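Local coordinates for signal transduction histidine-protein kinase/phosphatase mprB (Mycobacterium hassiacum, PDB 6BLK), which probably phosphorylates a histidine with ATP as a sensor kinase and also acts as a phosphatase, this chain being its ATP-binding catalytic domain, at residues V4-V9 against Q39-S44; V9-V14 against S45-A50; L19-R24 against A50-L55; I29-T34 against V68-Y73; A132-Y137 against A148-L153. All blocks are in the same frame, centred on the assembly; numbering follows the deposited sequence.

Contact 1. Residues V4-V9 against Q39-S44; sequences VVHEPV and QVIGDS
Glu7 and Gly42 exchange backbone hydrogen bonds, as do Val9 and Val40 farther along, in an antiparallel pairing of residues 4-9 with 39-44. It joins an edge strand of the ATPase fold to the strand that leads, round a corner at Ile41, into the N-cap of helix 44-60. Gly42 N lies 2.8 Å from Glu7 O. The bond from Val9 N to Val40 O is short at 2.7 Å but bent, with 136° at the hydrogen. Gly42 has backbone angles (phi 167°, psi -135°) that suit a residue without a side chain.

Apolar contacts flank this pairing. Ile41, on the side of Pro8, reaches with CG2 over the imidazole of His6, 3.4 Å from the ring centroid, a CH-pi contact set toward the ring's rim. CG2 stands anti to the backbone N of Ile41, whereas the other branch ends in CD1 near Pro8 CA. Val9, on the side of Val40, straddles Ser44 CB with CG1 and CG2, each 4.0 Å from it.

Polar links beyond the backbone centre on Asp43. A water accepts from Val5 N and donates to Asp43 OD2 at 2.7 Å, while Asp43 OD1, as N-cap, takes Gly46 N and Ser45 OG.

Strand 7-10 thus borders strand 30-40, and helix 11-25 covers Val9 and Val40 through Val14 and Met11.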
# COMPACT_ATOMS: atom_id res chain seq x y z
N VAL A 4 -7.88 -16.61 -13.31
CA VAL A 4 -7.25 -16.72 -12.00
C VAL A 4 -5.79 -17.10 -12.22
O VAL A 4 -5.49 -18.26 -12.56
CB VAL A 4 -7.96 -17.74 -11.10
CG1 VAL A 4 -7.25 -17.87 -9.76
CG2 VAL A 4 -9.40 -17.35 -10.90
N VAL A 5 -4.89 -16.15 -12.02
CA VAL A 5 -3.46 -16.41 -12.13
C VAL A 5 -2.95 -16.90 -10.78
O VAL A 5 -3.18 -16.25 -9.75
CB VAL A 5 -2.71 -15.14 -12.58
CG1 VAL A 5 -1.24 -15.42 -12.81
CG2 VAL A 5 -3.36 -14.56 -13.83
N HIS A 6 -2.26 -18.06 -10.77
CA HIS A 6 -1.75 -18.70 -9.55
C HIS A 6 -0.32 -19.13 -9.86
O HIS A 6 -0.06 -20.30 -10.16
CB HIS A 6 -2.63 -19.88 -9.15
CG HIS A 6 -2.60 -20.21 -7.69
ND1 HIS A 6 -3.28 -19.47 -6.75
CD2 HIS A 6 -1.98 -21.20 -7.00
CE1 HIS A 6 -3.09 -19.98 -5.55
NE2 HIS A 6 -2.30 -21.03 -5.67
N GLU A 7 0.61 -18.19 -9.82
CA GLU A 7 2.01 -18.43 -10.13
C GLU A 7 2.91 -17.82 -9.05
O GLU A 7 2.48 -16.92 -8.32
CB GLU A 7 2.40 -17.83 -11.49
CG GLU A 7 1.59 -18.36 -12.68
CD GLU A 7 1.88 -19.83 -13.01
OE1 GLU A 7 2.90 -20.37 -12.54
OE2 GLU A 7 1.07 -20.44 -13.75
N PRO A 8 4.15 -18.28 -8.93
CA PRO A 8 5.08 -17.66 -7.97
C PRO A 8 5.36 -16.22 -8.34
O PRO A 8 5.65 -15.91 -9.50
CB PRO A 8 6.33 -18.54 -8.06
CG PRO A 8 5.90 -19.78 -8.69
CD PRO A 8 4.74 -19.48 -9.56
N VAL A 9 5.25 -15.33 -7.35
CA VAL A 9 5.42 -13.88 -7.51
C VAL A 9 6.51 -13.39 -6.56
O VAL A 9 6.37 -13.53 -5.33
CB VAL A 9 4.11 -13.11 -7.26
CG1 VAL A 9 4.34 -11.64 -7.40
CG2 VAL A 9 3.02 -13.53 -8.25
N GLN A 39 7.99 -14.48 -1.44
CA GLN A 39 7.32 -15.02 -2.61
C GLN A 39 5.86 -15.30 -2.26
O GLN A 39 5.58 -15.92 -1.24
CB GLN A 39 7.99 -16.31 -3.10
CG GLN A 39 7.26 -16.95 -4.28
CD GLN A 39 7.72 -18.36 -4.57
OE1 GLN A 39 7.21 -19.33 -3.99
NE2 GLN A 39 8.68 -18.49 -5.45
N VAL A 40 4.96 -14.78 -3.08
CA VAL A 40 3.53 -14.99 -2.93
C VAL A 40 3.07 -15.77 -4.15
O VAL A 40 3.58 -15.56 -5.25
CB VAL A 40 2.78 -13.64 -2.83
CG1 VAL A 40 1.26 -13.87 -2.85
CG2 VAL A 40 3.21 -12.87 -1.56
N ILE A 41 2.12 -16.69 -3.96
CA ILE A 41 1.52 -17.41 -5.09
C ILE A 41 0.30 -16.62 -5.51
O ILE A 41 -0.61 -16.40 -4.70
CB ILE A 41 1.16 -18.86 -4.71
CG1 ILE A 41 2.35 -19.62 -4.10
CG2 ILE A 41 0.61 -19.59 -5.96
CD1 ILE A 41 3.53 -19.76 -5.01
N GLY A 42 0.29 -16.17 -6.74
CA GLY A 42 -0.85 -15.45 -7.26
C GLY A 42 -0.58 -14.75 -8.57
O GLY A 42 0.08 -15.28 -9.47
N ASP A 43 -1.05 -13.50 -8.64
CA ASP A 43 -1.21 -12.76 -9.87
C ASP A 43 -0.32 -11.53 -9.77
O ASP A 43 -0.68 -10.56 -9.08
CB ASP A 43 -2.67 -12.39 -10.04
CG ASP A 43 -2.94 -11.59 -11.29
OD1 ASP A 43 -1.98 -11.08 -11.91
OD2 ASP A 43 -4.13 -11.48 -11.64
N SER A 44 0.83 -11.54 -10.46
CA SER A 44 1.76 -10.41 -10.32
C SER A 44 1.14 -9.10 -10.79
O SER A 44 1.44 -8.04 -10.23
CB SER A 44 3.07 -10.69 -11.06
OG SER A 44 2.88 -10.83 -12.45
O HOH W 1 -5.85 -13.47 -11.22

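Contact 2. Residues V9-V14 against S45-A50; sequences VDMTEV and SGLGRA
Leu47 meets Val9, Met11 and Val14 in the alpha/beta sandwich of the histidine kinase, DNA gyrase B and HSP90-like ATPase fold, where helices 11-25 and 44-60 pack side by side against one sheet. The first segment turns from strand 7-10 into helix 11-25 at Asp10, the N-cap, which accepts weak bonds at OD1 from Thr12 N and Glu13 N.

In the first turn of helix 44-60, Leu47 has the largest share of the contact. With CG anti to the carbonyl carbon (chi1 -70°) and the branch extended at chi2, CD1 reaches the corner where strand 7-10 passes into helix 11-25. There CD1 lies 3.8 Å from Val9 CG1. The thioether chain of Met11 doubles back and runs across Leu47, bringing SD to 4.1 Å from the same CD1. Nearer the backbone, Val14 CG1 lies 4.3 Å from Leu47 CB. Val125 of helix 118-128 also packs on Leu47.

At Gly48, one residue on, the backbone itself becomes the contact surface. With no side chain in between, the CA atoms of Gly48 and Val14 come within 5.5 Å. No hydrogen bond crosses between the segments; the closest meeting is van der Waals, Val14 CG1 resting 3.7 Å from Gly48 CA.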
# COMPACT_ATOMS: atom_id res chain seq x y z
N VAL A 9 5.25 -15.33 -7.35
CA VAL A 9 5.42 -13.88 -7.51
C VAL A 9 6.51 -13.39 -6.56
O VAL A 9 6.37 -13.53 -5.33
CB VAL A 9 4.11 -13.11 -7.26
CG1 VAL A 9 4.34 -11.64 -7.40
CG2 VAL A 9 3.02 -13.53 -8.25
N ASP A 10 7.56 -12.79 -7.11
CA ASP A 10 8.65 -12.19 -6.32
C ASP A 10 8.23 -10.78 -5.87
O ASP A 10 8.12 -9.88 -6.69
CB ASP A 10 9.90 -12.17 -7.19
CG ASP A 10 11.10 -11.57 -6.53
OD1 ASP A 10 10.96 -10.87 -5.52
OD2 ASP A 10 12.20 -11.79 -7.08
N MET A 11 7.98 -10.60 -4.58
CA MET A 11 7.44 -9.33 -4.13
C MET A 11 8.47 -8.22 -4.21
O MET A 11 8.09 -7.05 -4.29
CB MET A 11 6.89 -9.42 -2.70
CG MET A 11 5.58 -10.20 -2.58
SD MET A 11 4.22 -9.49 -3.57
CE MET A 11 4.04 -7.86 -2.93
N THR A 12 9.76 -8.56 -4.21
CA THR A 12 10.78 -7.54 -4.39
C THR A 12 10.66 -6.92 -5.77
O THR A 12 10.77 -5.70 -5.92
CB THR A 12 12.17 -8.13 -4.19
OG1 THR A 12 12.27 -8.72 -2.89
CG2 THR A 12 13.23 -7.04 -4.35
N GLU A 13 10.40 -7.74 -6.79
CA GLU A 13 10.26 -7.18 -8.13
C GLU A 13 8.96 -6.39 -8.26
O GLU A 13 8.94 -5.33 -8.89
CB GLU A 13 10.36 -8.28 -9.18
CG GLU A 13 11.66 -9.07 -9.18
CD GLU A 13 12.58 -8.68 -10.32
OE1 GLU A 13 12.45 -7.54 -10.83
OE2 GLU A 13 13.43 -9.51 -10.71
N VAL A 14 7.87 -6.89 -7.67
CA VAL A 14 6.60 -6.19 -7.73
C VAL A 14 6.73 -4.80 -7.13
O VAL A 14 6.30 -3.80 -7.73
CB VAL A 14 5.51 -7.01 -7.01
CG1 VAL A 14 4.27 -6.20 -6.81
CG2 VAL A 14 5.22 -8.25 -7.82
N SER A 45 0.30 -9.13 -11.82
CA SER A 45 -0.30 -7.90 -12.31
C SER A 45 -1.26 -7.32 -11.28
O SER A 45 -1.26 -6.10 -11.04
CB SER A 45 -1.02 -8.15 -13.63
OG SER A 45 -2.07 -9.09 -13.46
N GLY A 46 -2.04 -8.18 -10.64
CA GLY A 46 -2.97 -7.72 -9.62
C GLY A 46 -2.23 -7.17 -8.41
O GLY A 46 -2.58 -6.11 -7.90
N LEU A 47 -1.19 -7.88 -7.97
CA LEU A 47 -0.41 -7.42 -6.83
C LEU A 47 0.29 -6.11 -7.17
O LEU A 47 0.39 -5.23 -6.31
CB LEU A 47 0.63 -8.47 -6.42
CG LEU A 47 0.02 -9.71 -5.77
CD1 LEU A 47 1.01 -10.84 -5.77
CD2 LEU A 47 -0.55 -9.45 -4.38
N GLY A 48 0.81 -6.00 -8.38
CA GLY A 48 1.44 -4.75 -8.78
C GLY A 48 0.46 -3.59 -8.79
O GLY A 48 0.79 -2.48 -8.36
N ARG A 49 -0.76 -3.85 -9.24
CA ARG A 49 -1.79 -2.83 -9.24
C ARG A 49 -2.11 -2.41 -7.81
O ARG A 49 -2.28 -1.22 -7.53
CB ARG A 49 -3.03 -3.36 -9.94
CG ARG A 49 -4.16 -2.37 -10.01
CD ARG A 49 -5.31 -2.93 -10.83
NE ARG A 49 -6.39 -1.96 -10.99
CZ ARG A 49 -7.52 -2.21 -11.65
NH1 ARG A 49 -7.70 -3.40 -12.22
NH2 ARG A 49 -8.46 -1.28 -11.76
N ALA A 50 -2.18 -3.37 -6.90
CA ALA A 50 -2.50 -3.07 -5.52
C ALA A 50 -1.40 -2.25 -4.86
O ALA A 50 -1.68 -1.23 -4.22
CB ALA A 50 -2.78 -4.37 -4.78

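Contact 3. Residues L19-R24 against A50-L55; sequences LERVRR and AVLNVL
Leu55 extends CD1 to overlap the isobutyl end of Leu19, reaching 3.8 Å from Leu19 CD2, the two side chains set roughly perpendicular. This is helix-to-helix packing in the ATPase fold of the histidine kinase family: helix segments 19-24 and 50-55 run in nearly the same direction, their axes 9.6 Å apart and crossing at -25°. The CB of Leu19 points away from its partner helix, yet its branched end turns back to make the contact.

One turn on, Val22 faces Leu55 with both methyls. CG1 lies between its backbone N and carbonyl carbon (chi1 73°) and approaches Leu55 CB, whereas CG2 comes to 4.0 Å from Leu55 O. Leu19 and Val22 also touch Phe31 of strand 30-40, and Leu55 touches Ile84, so this part is buried between the helices and the sheet.

Helix 44-60 continues to Asn57 and Lys60, which bind ATP; Asn57 also binds magnesium. The nucleotide itself is about 9 Å from the side chain of Leu55.

At the exposed margin, the arginine chain of Arg21 folds over Leu52. Leu52 CD1 lies near Arg21 CB, and its CD2 approaches the guanidinium obliquely, 3.7 Å from Arg21 NE.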
# COMPACT_ATOMS: atom_id res chain seq x y z
N LEU A 19 7.44 1.06 -7.57
CA LEU A 19 8.15 2.27 -7.16
C LEU A 19 8.65 3.05 -8.36
O LEU A 19 8.61 4.28 -8.34
CB LEU A 19 9.32 1.93 -6.24
CG LEU A 19 8.98 1.66 -4.77
CD1 LEU A 19 10.19 1.07 -4.03
CD2 LEU A 19 8.47 2.93 -4.09
N GLU A 20 9.16 2.37 -9.39
CA GLU A 20 9.64 3.09 -10.56
C GLU A 20 8.55 3.99 -11.13
O GLU A 20 8.81 5.15 -11.45
CB GLU A 20 10.11 2.11 -11.64
CG GLU A 20 11.53 1.61 -11.43
CD GLU A 20 12.58 2.70 -11.61
OE1 GLU A 20 12.55 3.39 -12.65
OE2 GLU A 20 13.42 2.89 -10.71
N ARG A 21 7.32 3.48 -11.21
CA ARG A 21 6.22 4.28 -11.72
C ARG A 21 6.00 5.54 -10.88
O ARG A 21 5.88 6.64 -11.42
CB ARG A 21 4.94 3.44 -11.76
CG ARG A 21 4.87 2.43 -12.89
CD ARG A 21 4.07 2.93 -14.10
NE ARG A 21 2.67 3.21 -13.76
CZ ARG A 21 2.11 4.42 -13.71
NH1 ARG A 21 2.81 5.51 -14.00
NH2 ARG A 21 0.83 4.54 -13.38
N VAL A 22 5.92 5.40 -9.56
CA VAL A 22 5.49 6.55 -8.77
C VAL A 22 6.62 7.53 -8.50
O VAL A 22 6.34 8.71 -8.25
CB VAL A 22 4.83 6.09 -7.46
CG1 VAL A 22 5.86 5.58 -6.50
CG2 VAL A 22 4.00 7.22 -6.85
N ARG A 23 7.87 7.09 -8.52
CA ARG A 23 8.98 8.02 -8.35
C ARG A 23 8.96 9.10 -9.42
O ARG A 23 9.47 10.20 -9.20
CB ARG A 23 10.31 7.29 -8.40
CG ARG A 23 10.69 6.51 -7.16
CD ARG A 23 12.04 5.84 -7.38
NE ARG A 23 12.33 4.76 -6.43
CZ ARG A 23 13.07 4.88 -5.32
NH1 ARG A 23 13.61 6.05 -4.98
NH2 ARG A 23 13.26 3.83 -4.54
N ARG A 24 8.38 8.79 -10.58
CA ARG A 24 8.26 9.78 -11.66
C ARG A 24 7.32 10.91 -11.26
O ARG A 24 7.61 12.08 -11.52
CB ARG A 24 7.75 9.11 -12.94
CG ARG A 24 8.50 7.85 -13.38
CD ARG A 24 7.65 7.02 -14.36
NE ARG A 24 7.82 7.43 -15.75
CZ ARG A 24 7.00 7.08 -16.74
NH1 ARG A 24 5.94 6.32 -16.50
NH2 ARG A 24 7.24 7.50 -17.98
N ALA A 50 -2.18 -3.37 -6.90
CA ALA A 50 -2.50 -3.07 -5.52
C ALA A 50 -1.40 -2.25 -4.86
O ALA A 50 -1.68 -1.23 -4.22
CB ALA A 50 -2.78 -4.37 -4.78
N VAL A 51 -0.13 -2.65 -5.02
CA VAL A 51 0.94 -1.89 -4.41
C VAL A 51 1.02 -0.49 -5.02
O VAL A 51 1.17 0.50 -4.30
CB VAL A 51 2.28 -2.64 -4.53
CG1 VAL A 51 3.43 -1.80 -4.03
CG2 VAL A 51 2.22 -3.96 -3.76
N LEU A 52 0.92 -0.39 -6.35
CA LEU A 52 0.98 0.94 -6.99
C LEU A 52 -0.16 1.82 -6.50
O LEU A 52 0.03 3.02 -6.29
CB LEU A 52 0.94 0.80 -8.50
CG LEU A 52 0.96 2.09 -9.32
CD1 LEU A 52 2.22 2.86 -9.00
CD2 LEU A 52 0.88 1.75 -10.81
N ASN A 53 -1.35 1.26 -6.30
CA ASN A 53 -2.44 2.11 -5.84
C ASN A 53 -2.16 2.67 -4.45
O ASN A 53 -2.51 3.82 -4.16
CB ASN A 53 -3.77 1.35 -5.84
CG ASN A 53 -4.33 1.13 -7.24
OD1 ASN A 53 -3.72 1.49 -8.25
ND2 ASN A 53 -5.49 0.53 -7.29
N VAL A 54 -1.54 1.87 -3.57
CA VAL A 54 -1.21 2.38 -2.23
C VAL A 54 -0.08 3.38 -2.31
O VAL A 54 -0.14 4.43 -1.66
CB VAL A 54 -0.90 1.23 -1.25
CG1 VAL A 54 -0.49 1.79 0.10
CG2 VAL A 54 -2.11 0.36 -1.08
N LEU A 55 0.95 3.09 -3.11
CA LEU A 55 2.06 4.03 -3.27
C LEU A 55 1.57 5.33 -3.87
O LEU A 55 2.06 6.41 -3.49
CB LEU A 55 3.16 3.45 -4.13
CG LEU A 55 3.95 2.31 -3.50
CD1 LEU A 55 4.89 1.76 -4.55
CD2 LEU A 55 4.74 2.75 -2.27

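Contact 4. Residues I29-T34 against V68-Y73; sequences IEFEVT and VGVRLY
Val68 packs beside Phe31 and against Ile29 on the helix-facing side of two parallel strands, 30-40 and 67-76, which helix 44-60 connects in a beta-alpha-beta unit. Five backbone hydrogen bonds zip the strands together, from Val68 N to Glu30 O at one end through Leu72 N to Thr34 O, 2.8 Å, at the other.

The tight side is apolar. Phe31 and Val68 point the same way, with Phe31 CD1 3.7 Å from Val68 CB. Ile29 CG2 sits over the centre of the Phe31 ring and also touches Val68 CG2 at 3.5 Å. Helix 11-25 covers Phe31 and helix 44-60 covers Val68 and Val70. The side chain of Val68 is about 4 Å from that of Asp86, an ATP-binding residue.

The opposite face is more open and polar. Arg71 bends at chi2 (-84°) and lays its guanidinium back across strand 30-40, one face over Glu32 O. Its NH2 forms a salt bridge with Glu32 OE1, 3.3 Å away, the planes of the two groups 44° apart. That carboxylate oxygen is shared with Arg67. A second bond probably limits the rotation of the guanidinium: Arg71 NH1 donates to Thr34 OG1 at 2.8 Å, with the hydroxyl oxygen only 3° from the guanidinium plane.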
# COMPACT_ATOMS: atom_id res chain seq x y z
N ILE A 29 10.07 12.96 -3.20
CA ILE A 29 9.81 12.13 -2.04
C ILE A 29 11.00 11.24 -1.76
O ILE A 29 11.60 10.66 -2.67
CB ILE A 29 8.53 11.30 -2.25
CG1 ILE A 29 7.32 12.22 -2.25
CG2 ILE A 29 8.40 10.20 -1.17
CD1 ILE A 29 6.01 11.51 -2.68
N GLU A 30 11.32 11.09 -0.49
CA GLU A 30 12.39 10.19 -0.09
C GLU A 30 11.72 8.86 0.22
O GLU A 30 11.15 8.68 1.30
CB GLU A 30 13.14 10.74 1.12
CG GLU A 30 14.09 9.73 1.76
CD GLU A 30 15.06 9.09 0.77
OE1 GLU A 30 15.51 9.78 -0.17
OE2 GLU A 30 15.37 7.88 0.93
N PHE A 31 11.75 7.94 -0.74
CA PHE A 31 11.22 6.60 -0.53
C PHE A 31 12.22 5.78 0.27
O PHE A 31 13.37 5.60 -0.16
CB PHE A 31 10.90 5.91 -1.85
CG PHE A 31 9.69 6.46 -2.55
CD1 PHE A 31 8.42 6.05 -2.19
CD2 PHE A 31 9.83 7.37 -3.59
CE1 PHE A 31 7.31 6.54 -2.84
CE2 PHE A 31 8.72 7.87 -4.24
CZ PHE A 31 7.45 7.45 -3.86
N GLU A 32 11.81 5.31 1.44
CA GLU A 32 12.66 4.53 2.32
C GLU A 32 12.20 3.09 2.24
O GLU A 32 11.15 2.74 2.80
CB GLU A 32 12.59 5.06 3.75
CG GLU A 32 13.06 6.51 3.87
CD GLU A 32 12.88 7.09 5.26
OE1 GLU A 32 11.85 6.81 5.90
OE2 GLU A 32 13.78 7.83 5.71
N VAL A 33 12.97 2.26 1.55
CA VAL A 33 12.51 0.94 1.14
C VAL A 33 13.30 -0.11 1.90
O VAL A 33 14.53 -0.08 1.93
CB VAL A 33 12.64 0.74 -0.39
CG1 VAL A 33 12.05 -0.57 -0.83
CG2 VAL A 33 11.97 1.86 -1.10
N THR A 34 12.58 -0.99 2.58
CA THR A 34 13.18 -2.11 3.32
C THR A 34 12.31 -3.34 3.03
O THR A 34 11.26 -3.50 3.65
CB THR A 34 13.24 -1.83 4.81
OG1 THR A 34 13.81 -0.53 5.03
CG2 THR A 34 14.09 -2.87 5.51
N VAL A 68 8.31 8.54 2.34
CA VAL A 68 7.36 7.44 2.23
C VAL A 68 8.11 6.16 2.57
O VAL A 68 9.15 5.86 1.98
CB VAL A 68 6.73 7.38 0.83
CG1 VAL A 68 5.96 6.04 0.62
CG2 VAL A 68 5.81 8.60 0.59
N GLY A 69 7.61 5.43 3.57
CA GLY A 69 8.24 4.20 4.00
C GLY A 69 7.54 3.02 3.33
O GLY A 69 6.33 3.00 3.23
N VAL A 70 8.35 2.09 2.86
CA VAL A 70 7.87 0.90 2.16
C VAL A 70 8.61 -0.26 2.80
O VAL A 70 9.79 -0.50 2.52
CB VAL A 70 8.14 0.94 0.66
CG1 VAL A 70 7.56 -0.27 -0.00
CG2 VAL A 70 7.62 2.25 0.03
N ARG A 71 7.94 -0.98 3.68
CA ARG A 71 8.60 -1.97 4.51
C ARG A 71 7.87 -3.29 4.38
O ARG A 71 6.65 -3.34 4.46
CB ARG A 71 8.66 -1.56 5.99
CG ARG A 71 8.91 -0.07 6.28
CD ARG A 71 10.35 0.34 6.27
NE ARG A 71 10.50 1.75 6.65
CZ ARG A 71 11.62 2.44 6.50
NH1 ARG A 71 12.69 1.87 5.98
NH2 ARG A 71 11.66 3.71 6.88
N LEU A 72 8.62 -4.36 4.18
CA LEU A 72 8.03 -5.68 4.10
C LEU A 72 8.88 -6.59 4.96
O LEU A 72 10.08 -6.78 4.70
CB LEU A 72 7.94 -6.19 2.64
CG LEU A 72 7.15 -7.47 2.41
CD1 LEU A 72 6.78 -7.57 0.93
CD2 LEU A 72 7.99 -8.64 2.81
N TYR A 73 8.27 -7.14 6.00
CA TYR A 73 8.95 -8.03 6.93
C TYR A 73 8.11 -9.27 7.13
O TYR A 73 6.88 -9.19 7.17
CB TYR A 73 9.16 -7.36 8.28
CG TYR A 73 10.24 -6.33 8.31
CD1 TYR A 73 11.58 -6.71 8.33
CD2 TYR A 73 9.94 -4.98 8.34
CE1 TYR A 73 12.59 -5.75 8.38
CE2 TYR A 73 10.91 -4.04 8.38
CZ TYR A 73 12.23 -4.42 8.40
OH TYR A 73 13.18 -3.40 8.46

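Contact 5. Residues A132-Y137 against A148-L153; sequences ALRVDY and AIHIVL
His150 lies under the guanidinium of Arg134 on one face of the antiparallel hairpin formed by strands 132-137 and 147-154. The flat groups stack with centres 4.0 Å apart and planes at 23°, Arg134 NH2 standing over the imidazole toward its rim. Both ring nitrogens are engaged: His150 ND1 bonds to Glu81, and NE2 shares a water, 2.8 Å away, with Tyr137 O. Arg134 NH1 donates in its own plane to the anti lone pair of Asp136 OD2 (3.0 Å), a salt bridge that holds the guanidinium over the ring. Asp136 OD1 accepts from Tyr137 N at 2.7 Å.

Backbone bonds alternate along the hairpin: Ala132 with Val152, Arg134 with His150 and Asp136 with Ala148 each exchange two, the straightest from His150 N to Arg134 O (176°).

On the reverse face, Val135 CG2 meets Ile149 CD1 at 4.0 Å. The Ile149 side chain is about 6 Å from the bound ATP. Helix 118-128 covers that face through Val122 and Val126, while strand 79-85 borders strand 147-154 on its other edge.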
# COMPACT_ATOMS: atom_id res chain seq x y z
N ALA A 132 -4.86 -9.83 4.33
CA ALA A 132 -5.64 -8.97 5.20
C ALA A 132 -5.04 -7.58 5.16
O ALA A 132 -3.86 -7.40 4.86
CB ALA A 132 -5.68 -9.49 6.65
N LEU A 133 -5.87 -6.59 5.43
CA LEU A 133 -5.33 -5.24 5.43
C LEU A 133 -6.04 -4.39 6.45
O LEU A 133 -7.11 -4.72 6.97
CB LEU A 133 -5.36 -4.63 4.01
CG LEU A 133 -6.63 -4.39 3.23
CD1 LEU A 133 -6.28 -3.90 1.85
CD2 LEU A 133 -7.50 -5.63 3.14
N ARG A 134 -5.35 -3.31 6.81
CA ARG A 134 -5.89 -2.39 7.79
C ARG A 134 -5.18 -1.06 7.60
O ARG A 134 -4.14 -0.96 6.95
CB ARG A 134 -5.73 -2.90 9.22
CG ARG A 134 -4.35 -3.04 9.71
CD ARG A 134 -4.35 -3.45 11.18
NE ARG A 134 -2.98 -3.47 11.67
CZ ARG A 134 -2.39 -2.48 12.34
NH1 ARG A 134 -3.04 -1.38 12.68
NH2 ARG A 134 -1.13 -2.62 12.70
N VAL A 135 -5.77 -0.04 8.21
CA VAL A 135 -5.28 1.33 8.12
C VAL A 135 -5.06 1.84 9.53
O VAL A 135 -5.80 1.49 10.47
CB VAL A 135 -6.25 2.23 7.31
CG1 VAL A 135 -7.66 2.15 7.87
CG2 VAL A 135 -5.80 3.70 7.29
N ASP A 136 -4.03 2.66 9.70
CA ASP A 136 -3.69 3.21 11.00
C ASP A 136 -2.90 4.50 10.74
O ASP A 136 -2.62 4.83 9.59
CB ASP A 136 -2.88 2.19 11.82
CG ASP A 136 -3.01 2.37 13.33
OD1 ASP A 136 -3.15 3.51 13.83
OD2 ASP A 136 -2.93 1.32 14.02
N TYR A 137 -2.53 5.20 11.81
CA TYR A 137 -1.59 6.30 11.67
C TYR A 137 -0.18 5.76 11.50
O TYR A 137 0.18 4.72 12.06
CB TYR A 137 -1.62 7.22 12.89
CG TYR A 137 -2.77 8.17 12.97
CD1 TYR A 137 -3.34 8.72 11.83
CD2 TYR A 137 -3.32 8.47 14.19
CE1 TYR A 137 -4.41 9.60 11.93
CE2 TYR A 137 -4.38 9.33 14.30
CZ TYR A 137 -4.92 9.88 13.18
OH TYR A 137 -5.99 10.75 13.32
N ALA A 148 -0.67 4.87 7.53
CA ALA A 148 -0.01 3.60 7.36
C ALA A 148 -1.05 2.63 6.82
O ALA A 148 -2.11 2.47 7.42
CB ALA A 148 0.57 3.12 8.68
N ILE A 149 -0.77 2.06 5.65
CA ILE A 149 -1.56 0.95 5.13
C ILE A 149 -0.77 -0.32 5.38
O ILE A 149 0.37 -0.43 4.92
CB ILE A 149 -1.85 1.11 3.64
CG1 ILE A 149 -2.60 2.43 3.38
CG2 ILE A 149 -2.62 -0.08 3.14
CD1 ILE A 149 -4.03 2.47 3.87
N HIS A 150 -1.39 -1.28 6.08
CA HIS A 150 -0.75 -2.52 6.46
C HIS A 150 -1.41 -3.66 5.67
O HIS A 150 -2.63 -3.85 5.78
CB HIS A 150 -0.96 -2.79 7.96
CG HIS A 150 -0.33 -1.81 8.89
ND1 HIS A 150 0.72 -2.15 9.71
CD2 HIS A 150 -0.62 -0.52 9.19
CE1 HIS A 150 1.06 -1.12 10.46
NE2 HIS A 150 0.27 -0.11 10.16
N ILE A 151 -0.61 -4.42 4.93
CA ILE A 151 -1.07 -5.54 4.11
C ILE A 151 -0.33 -6.80 4.52
O ILE A 151 0.91 -6.88 4.40
CB ILE A 151 -0.86 -5.26 2.62
CG1 ILE A 151 -1.75 -4.08 2.18
CG2 ILE A 151 -1.14 -6.51 1.78
CD1 ILE A 151 -1.49 -3.57 0.79
N VAL A 152 -1.07 -7.80 4.96
CA VAL A 152 -0.51 -9.09 5.30
C VAL A 152 -0.74 -10.02 4.11
O VAL A 152 -1.86 -10.15 3.62
CB VAL A 152 -1.13 -9.62 6.60
CG1 VAL A 152 -0.62 -11.03 6.89
CG2 VAL A 152 -0.80 -8.69 7.72
N LEU A 153 0.34 -10.70 3.66
CA LEU A 153 0.31 -11.59 2.49
C LEU A 153 0.85 -12.95 2.90
O LEU A 153 1.97 -13.04 3.43
CB LEU A 153 1.13 -11.07 1.32
CG LEU A 153 0.54 -9.82 0.64
CD1 LEU A 153 1.54 -9.35 -0.39
CD2 LEU A 153 -0.84 -10.12 0.03
O HOH W 2 1.04 1.98 11.90

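How the contacts relate
Contacts 1 to 4 interlock along the chain, their segments alternating, whereas contact 5 opens after the others have closed. Contacts 1, 4 and 5 are strand pairings within one mixed sheet; contacts 2 and 3, 11 Å apart between centres, run along the pair of helices 11-25 and 44-60 on its helical side. Contacts 1 and 2 share Val9, and contacts 2 and 3 share Ala50. Helix and sheet then join where Leu55 of contact 3 packs on Val70 of contact 4, and where Val54 meets Ile149 of contact 5. Contacts 1 and 2 lie away from the nucleotide, while contacts 3, 4 and 5 approach the ATP pocket, placing the nucleotide beside the sandwich's core.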